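Local structure of cell shape-determining protein MreC (Streptococcus pneumoniae, 2QF4) at residues E37-I42 / N122-I128. The protein takes part in forming and maintaining cell shape, probably within the elongasome that synthesizes peripheral peptidoglycan. Numbering follows the deposited sequence.
Sequences ENMLAI and NFNVADI. With EDO (1,2-ethanediol), chain E.
Asn38 and Asn124 join amides at the interface of the two six-stranded antiparallel barrels that form the major periplasmic domain of MreC, an arrangement related to the alpha-lytic protease fold: residues 37-42 run into strand 40-43 of one barrel, residues 122-128 into strand 126-137 of the other. Asn38 ND2 donates to Asn124 OD1 at 3.0 Å, in the acceptor's carbonyl plane but tilted from its own amide plane, the two amides being turned 59° apart. A water gives a second bond to Asn124 OD1 (2.7 Å) and one to Asn38 O (2.9 Å), linking the Asn124 side chain to the Asn38 backbone. Ser36 OG bonds Asn38 OD1, and Asn166 O takes a weak bond from Asn38 ND2, so both ends of this amide have partners. Inverse gamma turns centred on Phe123 and Asn124, closed by weak backbone bonds, bend residues 122-125 here. In the conformer given, with CG anti to the backbone N (chi1 179°), Asn122 carries ND2 over the centre of one face of the Phe123 ring, and ND2 donates to Glu37 O at 3.3 Å from above the carbonyl plane. Met39 O lies near the ring's edge, 3.4 Å from Phe123 CE1. Leu40 splits its methyls, CD2 touching Phe123 CD1 and CD1 touching Val125 CG1 in the conformer given. Beyond them, a 1,2-ethanediol molecule, probably from the crystallisation liquor, donates from O1 to Asp127 O at 3.2 Å.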
# COMPACT_ATOMS: atom_id res chain seq x y z
N GLU A 37 -0.82 -5.79 13.32
CA GLU A 37 -1.53 -6.21 12.15
C GLU A 37 -2.07 -4.98 11.34
O GLU A 37 -2.47 -5.17 10.19
CB GLU A 37 -2.74 -7.13 12.50
CG GLU A 37 -2.95 -7.68 13.92
CD GLU A 37 -1.79 -8.44 14.53
OE1 GLU A 37 -1.55 -9.60 14.17
OE2 GLU A 37 -1.17 -7.87 15.44
N ASN A 38 -2.08 -3.77 11.89
CA ASN A 38 -2.54 -2.59 11.16
C ASN A 38 -1.44 -1.99 10.36
O ASN A 38 -1.66 -0.94 9.76
CB ASN A 38 -3.23 -1.47 12.06
CG ASN A 38 -2.22 -0.62 12.93
OD1 ASN A 38 -1.11 -1.05 13.22
ND2 ASN A 38 -2.65 0.61 13.34
N MET A 39 -0.23 -2.60 10.35
CA MET A 39 0.91 -1.92 9.81
C MET A 39 1.08 -2.10 8.32
O MET A 39 0.84 -3.16 7.75
CB MET A 39 2.19 -2.31 10.55
CG MET A 39 2.25 -1.78 11.97
SD MET A 39 3.74 -2.31 12.80
CE MET A 39 3.76 -1.10 14.16
N LEU A 40 1.53 -1.02 7.73
CA LEU A 40 2.01 -0.97 6.35
C LEU A 40 3.52 -1.04 6.36
O LEU A 40 4.14 -0.92 7.41
CB LEU A 40 1.47 0.26 5.63
CG LEU A 40 -0.05 0.23 5.36
CD1 LEU A 40 -0.50 1.53 4.73
CD2 LEU A 40 -0.40 -0.94 4.43
N ALA A 41 4.11 -1.29 5.20
CA ALA A 41 5.53 -1.51 5.06
C ALA A 41 6.09 -0.58 3.98
O ALA A 41 5.52 -0.47 2.89
CB ALA A 41 5.79 -2.97 4.67
N ILE A 42 7.19 0.09 4.32
CA ILE A 42 7.83 1.09 3.48
C ILE A 42 9.31 0.78 3.22
O ILE A 42 10.02 0.18 4.04
CB ILE A 42 7.63 2.52 4.08
CG1 ILE A 42 8.52 2.87 5.22
CG2 ILE A 42 6.19 2.72 4.49
CD1 ILE A 42 8.55 4.39 5.48
N ASN A 122 -8.48 -1.13 7.60
CA ASN A 122 -7.58 -1.75 8.56
C ASN A 122 -6.19 -1.15 8.58
O ASN A 122 -5.59 -1.00 9.65
CB ASN A 122 -7.47 -3.26 8.28
CG ASN A 122 -6.49 -3.98 9.25
OD1 ASN A 122 -6.79 -4.15 10.43
ND2 ASN A 122 -5.29 -4.32 8.77
N PHE A 123 -5.68 -0.76 7.43
CA PHE A 123 -4.30 -0.26 7.30
C PHE A 123 -4.38 1.25 7.40
O PHE A 123 -4.20 1.97 6.45
CB PHE A 123 -3.69 -0.79 6.02
CG PHE A 123 -3.50 -2.28 6.05
CD1 PHE A 123 -2.46 -2.83 6.77
CD2 PHE A 123 -4.36 -3.13 5.41
CE1 PHE A 123 -2.30 -4.19 6.86
CE2 PHE A 123 -4.20 -4.50 5.49
CZ PHE A 123 -3.16 -5.03 6.23
N ASN A 124 -4.64 1.70 8.62
CA ASN A 124 -5.15 3.03 8.89
C ASN A 124 -4.10 4.08 9.11
O ASN A 124 -4.15 4.85 10.03
CB ASN A 124 -6.19 3.00 10.05
CG ASN A 124 -5.63 2.59 11.38
OD1 ASN A 124 -4.59 1.96 11.46
ND2 ASN A 124 -6.31 2.98 12.46
N VAL A 125 -3.11 4.14 8.22
CA VAL A 125 -2.08 5.17 8.23
C VAL A 125 -2.10 5.87 6.88
O VAL A 125 -1.80 5.27 5.86
CB VAL A 125 -0.65 4.65 8.57
CG1 VAL A 125 -0.36 3.33 7.91
CG2 VAL A 125 0.42 5.67 8.28
N ALA A 126 -2.39 7.15 6.92
CA ALA A 126 -2.51 7.98 5.74
C ALA A 126 -1.18 8.63 5.33
O ALA A 126 -0.24 8.71 6.11
CB ALA A 126 -3.58 9.07 5.99
N ASP A 127 -1.12 9.06 4.07
CA ASP A 127 -0.12 9.99 3.55
C ASP A 127 1.22 9.36 3.18
O ASP A 127 2.14 10.06 2.81
CB ASP A 127 0.07 11.21 4.48
CG ASP A 127 -1.23 11.95 4.73
OD1 ASP A 127 -2.04 12.11 3.83
OD2 ASP A 127 -1.46 12.38 5.88
N ILE A 128 1.33 8.05 3.21
CA ILE A 128 2.53 7.39 2.75
C ILE A 128 2.52 7.42 1.21
O ILE A 128 1.52 7.05 0.60
CB ILE A 128 2.58 5.93 3.21
CG1 ILE A 128 2.59 5.83 4.73
CG2 ILE A 128 3.80 5.22 2.61
CD1 ILE A 128 2.33 4.41 5.26
C1 EDO E . 4.23 9.87 6.18
O1 EDO E . 4.55 9.56 4.82
C2 EDO E . 2.90 9.23 6.55
O2 EDO E . 3.09 8.41 7.70
O HOH W 1 -2.03 1.74 10.75